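Local coordinates for protein Cel44C (Paenibacillus polymyxa, PDB 2YIH) that hydrolyses xyloglucan and related beta-1,4-glucans as an endo-acting enzyme, this chain being its glycoside hydrolase family 44 part, at residues T93-Q98 and S106-P111; E161-L166 and K217-I222. The protein carries 8 engineered substitutions. All blocks are in the same frame, centred on the assembly; numbering follows the deposited sequence.

How the interactions relate
From the N terminus, the chain runs through helix 90-102, makes a short turn and returns as barrel strand 105-110; interaction 1 closes this short helix-to-strand connection, with seven residues between its segments. Interaction 2 follows in series, neither nesting with it nor crossing it. It closes a longer excursion that leaves helix 159-170, passes through barrel strand 181-184 and returns along helix 205-222. The two contacts meet in the layer between helices and barrel: Leu110 packs against Val219 (CD1 to CG2 3.5 Å) and Phe162, while Thr93 packs against Phe165 and Leu166. Together they tie three outer helices, 90-102, 159-170 and 205-222, to the barrel wall.

Interaction 1 of 2, residues T93-Q98 and S106-P111. With EDO (1,2-ethanediol), chain N.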
loop_
_atom_site.group_PDB
_atom_site.type_symbol
_atom_site.label_atom_id
_atom_site.label_comp_id
_atom_site.label_asym_id
_atom_site.label_seq_id
_atom_site.Cartn_x
_atom_site.Cartn_y
_atom_site.Cartn_z
ATOM N N THR A 93 -14.899 3.844 13.250
ATOM C CA THR A 93 -15.930 2.811 13.236
ATOM C C THR A 93 -16.723 2.807 11.926
ATOM O O THR A 93 -17.059 1.721 11.405
ATOM C CB THR A 93 -16.897 2.888 14.465
ATOM O OG1 THR A 93 -17.642 4.124 14.432
ATOM C CG2 THR A 93 -16.095 2.754 15.761
ATOM N N SER A 94 -17.022 3.983 11.370
ATOM C CA SER A 94 -17.685 3.990 10.074
ATOM C C SER A 94 -16.781 3.342 8.990
ATOM O O SER A 94 -17.252 2.560 8.148
ATOM C CB SER A 94 -18.120 5.425 9.701
ATOM O OG SER A 94 -18.794 5.429 8.437
ATOM N N PHE A 95 -15.489 3.638 9.059
ATOM C CA PHE A 95 -14.500 3.056 8.141
ATOM C C PHE A 95 -14.508 1.533 8.301
ATOM O O PHE A 95 -14.574 0.783 7.320
ATOM C CB PHE A 95 -13.098 3.634 8.467
ATOM C CG PHE A 95 -11.955 2.921 7.761
ATOM C CD1 PHE A 95 -11.711 3.141 6.400
ATOM C CD2 PHE A 95 -11.170 1.994 8.444
ATOM C CE1 PHE A 95 -10.617 2.502 5.759
ATOM C CE2 PHE A 95 -10.150 1.279 7.808
ATOM C CZ PHE A 95 -9.870 1.538 6.458
ATOM N N HIS A 96 -14.421 1.057 9.534
ATOM C CA HIS A 96 -14.299 -0.384 9.745
ATOM C C HIS A 96 -15.631 -1.081 9.440
ATOM O O HIS A 96 -15.632 -2.162 8.897
ATOM C CB HIS A 96 -13.876 -0.713 11.173
ATOM C CG HIS A 96 -13.575 -2.161 11.380
ATOM N ND1 HIS A 96 -12.718 -2.857 10.553
ATOM C CD2 HIS A 96 -14.045 -3.055 12.284
ATOM C CE1 HIS A 96 -12.652 -4.118 10.955
ATOM N NE2 HIS A 96 -13.445 -4.264 12.008
ATOM N N ASP A 97 -16.751 -0.431 9.731
ATOM C CA ASP A 97 -18.056 -1.020 9.356
ATOM C C ASP A 97 -18.090 -1.278 7.843
ATOM O O ASP A 97 -18.668 -2.284 7.389
ATOM C CB ASP A 97 -19.218 -0.086 9.734
ATOM C CG ASP A 97 -19.530 -0.075 11.230
ATOM O OD1 ASP A 97 -19.008 -0.905 12.020
ATOM O OD2 ASP A 97 -20.354 0.794 11.623
ATOM N N GLN A 98 -17.552 -0.341 7.075
ATOM C CA GLN A 98 -17.464 -0.507 5.634
ATOM C C GLN A 98 -16.535 -1.675 5.258
ATOM O O GLN A 98 -16.865 -2.469 4.367
ATOM C CB GLN A 98 -17.072 0.802 4.944
ATOM C CG GLN A 98 -17.111 0.715 3.412
ATOM C CD GLN A 98 -18.542 0.690 2.822
ATOM O OE1 GLN A 98 -19.535 0.444 3.522
ATOM N NE2 GLN A 98 -18.637 0.938 1.526
ATOM N N SER A 106 -8.844 -4.178 7.774
ATOM C CA SER A 106 -8.718 -2.757 8.075
ATOM C C SER A 106 -7.380 -2.483 8.744
ATOM O O SER A 106 -7.088 -3.058 9.795
ATOM C CB SER A 106 -9.806 -2.307 9.078
ATOM O OG SER A 106 -11.087 -2.263 8.453
ATOM N N LEU A 107 -6.639 -1.531 8.181
ATOM C CA LEU A 107 -5.424 -1.000 8.815
ATOM C C LEU A 107 -5.719 0.409 9.283
ATOM O O LEU A 107 -6.032 1.267 8.479
ATOM C CB LEU A 107 -4.294 -0.958 7.788
ATOM C CG LEU A 107 -2.954 -0.301 8.196
ATOM C CD1 LEU A 107 -2.387 -0.955 9.504
ATOM C CD2 LEU A 107 -1.946 -0.435 7.050
ATOM N N VAL A 108 -5.660 0.625 10.595
ATOM C CA VAL A 108 -6.022 1.896 11.212
ATOM C C VAL A 108 -4.766 2.579 11.819
ATOM O O VAL A 108 -4.058 2.013 12.652
ATOM C CB VAL A 108 -7.059 1.616 12.327
ATOM C CG1 VAL A 108 -7.368 2.879 13.146
ATOM C CG2 VAL A 108 -8.362 1.020 11.708
ATOM N N THR A 109 -4.519 3.813 11.422
ATOM C CA THR A 109 -3.377 4.549 11.967
ATOM C C THR A 109 -3.687 5.069 13.364
ATOM O O THR A 109 -4.792 5.596 13.610
ATOM C CB THR A 109 -3.065 5.734 11.038
ATOM O OG1 THR A 109 -2.745 5.202 9.746
ATOM C CG2 THR A 109 -1.851 6.570 11.523
ATOM N N LEU A 110 -2.654 5.053 14.210
ATOM C CA LEU A 110 -2.731 5.571 15.601
ATOM C C LEU A 110 -1.733 6.705 15.673
ATOM O O LEU A 110 -0.768 6.737 14.895
ATOM C CB LEU A 110 -2.327 4.472 16.594
ATOM C CG LEU A 110 -3.282 3.262 16.579
ATOM C CD1 LEU A 110 -2.807 2.257 17.613
ATOM C CD2 LEU A 110 -4.689 3.723 16.914
ATOM N N PRO A 111 -1.955 7.664 16.588
ATOM C CA PRO A 111 -1.101 8.879 16.571
ATOM C C PRO A 111 0.187 8.682 17.402
ATOM O O PRO A 111 0.124 8.109 18.502
ATOM C CB PRO A 111 -1.987 9.934 17.270
ATOM C CG PRO A 111 -2.824 9.098 18.248
ATOM C CD PRO A 111 -3.110 7.776 17.508
HETATM C C1 EDO N . -20.418 4.683 13.332
HETATM O O1 EDO N . -19.869 3.360 13.239
HETATM C C2 EDO N . -21.077 5.146 12.033
HETATM O O2 EDO N . -21.012 6.583 12.029
#
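The polar part of this contact is one short hydrogen bond: His96 ND1 and Ser106 OG lie 2.7 Å apart, and either could be the donor. The hydroxyl meets the imidazole at its edge, in the ring plane, and the bond is fairly straight at 162°. His96 holds CG anti to its backbone N (chi1 -173°), which carries the ring toward the strand and sets ND1 against the serine hydroxyl. Its other nitrogen, NE2, is bound to the carbonyl of Ala177, so the buried ring is gripped at both nitrogens and its rotation fixed, while Tyr170 meets it edge-to-face. Ser106 OG also bonds to Ser99 OG, on the same helix just past the 93-98 segment. A leucine in place of His96 would probably cost Ser106 OG its imidazole partner, leaving the bond to Ser99 OG, and take from the Ala177 carbonyl its bond to NE2.

The apolar part belongs to Phe95, which directs its ring at the strand. CE2 does the touching, 3.8 Å from Ser106 CB and 4.3 Å from Val108 CG2, and the strand atoms approach the ring obliquely. Leu45 of the neighbouring strand 42-45 packs on the same side chain.

On the helix's outer flank, an ethanediol, probably from the crystallisation liquor, bridges Thr93 and Asp97. Its O1 lies 2.6 Å from Thr93 OG1 and donates to Asp97 OD2 at 3.1 Å.

Helix and strand run nearly antiparallel, at 166°, with their axes 9.2 Å apart. Backbone bonds join the strand to 42-45 on one edge and 181-184 on the other. An outer helix thus leads through a short turn into the next parallel strand, the alpha-to-beta step of a TIM barrel.

Interaction 2 of 2, residues E161-L166 and K217-I222; sequences EFVHFL and KAVKAI
Two neighbouring helices on the outside of the family 44 TIM barrel, 159-170 and 205-222, pack side by side here. Their segments run nearly parallel, crossing at -29° with axes 9.2 Å apart, and they meet through aliphatic side chains.

Val163 and Ile222 carry the contact. Both point at the opposite helix, and their side chains cross obliquely: Val163 CG1 lies 3.9 Å from Ile222 CB and equally far from its CG2. That methyl reaches on past the valine to the backbone of the first helix, resting 3.8 Å from His164 N and the same distance from His164 CA. Ile222 can do this because its CG2 stands anti to its own backbone N while CG1 takes the place beside that N (chi1 -48°). The second valine branch reaches the preceding turn of helix 205-222, with Val163 CG2 4.4 Å from Val219 CG2, a looser touch.

His164 CB also comes to 4.2 Å from Ile222 CG2; the histidine ring leads away and stacks on Phe146, a loop residue that also touches Ile222. His164 and Ile222 are partly exposed, whereas the two valines are buried. Val163 and Val219 both rest on Tyr182 of strand 181-184, and Val219 also reaches Leu110 of strand 105-110.

The valines thus lie between the helix pair and the barrel wall, and the isoleucine packs farther out. The first helix leads into strand 181-184, the chain then returns through the second, and their side-by-side packing outside that strand is the parallel beta-alpha architecture of a TIM barrel.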
loop_
_atom_site.group_PDB
_atom_site.type_symbol
_atom_site.label_atom_id
_atom_site.label_comp_id
_atom_site.label_asym_id
_atom_site.label_seq_id
_atom_site.Cartn_x
_atom_site.Cartn_y
_atom_site.Cartn_z
ATOM N N GLU A 161 -7.081 3.357 25.358
ATOM C CA GLU A 161 -8.519 3.527 25.559
ATOM C C GLU A 161 -9.265 3.412 24.224
ATOM O O GLU A 161 -10.335 2.812 24.132
ATOM C CB GLU A 161 -8.808 4.876 26.228
ATOM C CG GLU A 161 -10.286 5.033 26.595
ATOM C CD GLU A 161 -10.513 6.181 27.545
ATOM O OE1 GLU A 161 -10.182 7.318 27.188
ATOM O OE2 GLU A 161 -10.953 5.926 28.684
ATOM N N PHE A 162 -8.684 3.989 23.187
ATOM C CA PHE A 162 -9.291 3.897 21.882
ATOM C C PHE A 162 -9.249 2.436 21.389
ATOM O O PHE A 162 -10.217 1.937 20.785
ATOM C CB PHE A 162 -8.532 4.810 20.929
ATOM C CG PHE A 162 -8.995 4.698 19.501
ATOM C CD1 PHE A 162 -10.350 4.857 19.190
ATOM C CD2 PHE A 162 -8.095 4.386 18.500
ATOM C CE1 PHE A 162 -10.778 4.768 17.863
ATOM C CE2 PHE A 162 -8.527 4.284 17.167
ATOM C CZ PHE A 162 -9.858 4.504 16.872
ATOM N N VAL A 163 -8.097 1.787 21.531
ATOM C CA VAL A 163 -8.016 0.389 21.112
ATOM C C VAL A 163 -9.006 -0.475 21.908
ATOM O O VAL A 163 -9.707 -1.333 21.356
ATOM C CB VAL A 163 -6.577 -0.184 21.171
ATOM C CG1 VAL A 163 -6.569 -1.683 20.704
ATOM C CG2 VAL A 163 -5.650 0.642 20.283
ATOM N N HIS A 164 -9.118 -0.212 23.205
ATOM C CA HIS A 164 -10.124 -0.917 23.999
ATOM C C HIS A 164 -11.552 -0.703 23.477
ATOM O O HIS A 164 -12.370 -1.641 23.492
ATOM C CB HIS A 164 -10.007 -0.499 25.485
ATOM C CG HIS A 164 -11.147 -0.955 26.336
ATOM N ND1 HIS A 164 -11.134 -2.157 27.016
ATOM C CD2 HIS A 164 -12.322 -0.359 26.646
ATOM C CE1 HIS A 164 -12.269 -2.294 27.682
ATOM N NE2 HIS A 164 -13.013 -1.222 27.465
ATOM N N PHE A 165 -11.874 0.538 23.095
ATOM C CA PHE A 165 -13.156 0.902 22.497
ATOM C C PHE A 165 -13.456 0.068 21.239
ATOM O O PHE A 165 -14.571 -0.439 21.092
ATOM C CB PHE A 165 -13.183 2.421 22.205
ATOM C CG PHE A 165 -14.359 2.891 21.403
ATOM C CD1 PHE A 165 -15.539 3.295 22.038
ATOM C CD2 PHE A 165 -14.273 2.998 20.007
ATOM C CE1 PHE A 165 -16.641 3.740 21.280
ATOM C CE2 PHE A 165 -15.342 3.506 19.264
ATOM C CZ PHE A 165 -16.529 3.846 19.897
ATOM N N LEU A 166 -12.465 -0.063 20.357
ATOM C CA LEU A 166 -12.615 -0.857 19.130
ATOM C C LEU A 166 -12.827 -2.334 19.474
ATOM O O LEU A 166 -13.736 -2.991 18.921
ATOM C CB LEU A 166 -11.374 -0.692 18.251
ATOM C CG LEU A 166 -11.241 0.725 17.677
ATOM C CD1 LEU A 166 -9.930 0.752 16.844
ATOM C CD2 LEU A 166 -12.454 1.079 16.788
ATOM N N LYS A 217 3.775 -1.288 22.629
ATOM C CA LYS A 217 3.470 -1.976 23.906
ATOM C C LYS A 217 2.059 -1.708 24.379
ATOM O O LYS A 217 1.373 -2.630 24.835
ATOM C CB LYS A 217 4.437 -1.528 25.001
ATOM C CG LYS A 217 5.786 -2.150 24.810
ATOM C CD LYS A 217 6.820 -1.387 25.634
ATOM C CE LYS A 217 6.413 -1.224 27.076
ATOM N NZ LYS A 217 7.591 -0.674 27.845
ATOM N N ALA A 218 1.642 -0.448 24.312
ATOM C CA ALA A 218 0.304 -0.093 24.765
ATOM C C ALA A 218 -0.773 -0.794 23.968
ATOM O O ALA A 218 -1.775 -1.193 24.518
ATOM C CB ALA A 218 0.095 1.430 24.741
ATOM N N VAL A 219 -0.591 -0.875 22.654
ATOM C CA VAL A 219 -1.566 -1.546 21.798
ATOM C C VAL A 219 -1.630 -3.053 22.095
ATOM O O VAL A 219 -2.721 -3.620 22.185
ATOM C CB VAL A 219 -1.191 -1.333 20.323
ATOM C CG1 VAL A 219 -2.140 -2.173 19.380
ATOM C CG2 VAL A 219 -1.251 0.194 19.992
ATOM N N LYS A 220 -0.460 -3.670 22.163
ATOM C CA LYS A 220 -0.343 -5.119 22.286
ATOM C C LYS A 220 -0.883 -5.534 23.649
ATOM O O LYS A 220 -1.321 -6.683 23.845
ATOM C CB LYS A 220 1.119 -5.551 22.121
ATOM C CG LYS A 220 1.668 -5.411 20.713
ATOM C CD LYS A 220 1.015 -6.375 19.774
ATOM C CE LYS A 220 1.837 -6.446 18.465
ATOM N NZ LYS A 220 1.537 -7.687 17.680
ATOM N N ALA A 221 -0.875 -4.605 24.616
ATOM C CA ALA A 221 -1.478 -4.908 25.937
ATOM C C ALA A 221 -3.000 -5.036 25.878
ATOM O O ALA A 221 -3.625 -5.735 26.691
ATOM C CB ALA A 221 -1.043 -3.870 27.010
ATOM N N ILE A 222 -3.609 -4.371 24.903
ATOM C CA ILE A 222 -5.039 -4.531 24.666
ATOM C C ILE A 222 -5.352 -5.691 23.729
ATOM O O ILE A 222 -6.320 -6.422 23.946
ATOM C CB ILE A 222 -5.691 -3.238 24.142
ATOM C CG1 ILE A 222 -5.266 -2.026 24.984
ATOM C CG2 ILE A 222 -7.202 -3.379 24.131
ATOM C CD1 ILE A 222 -5.593 -2.151 26.498
#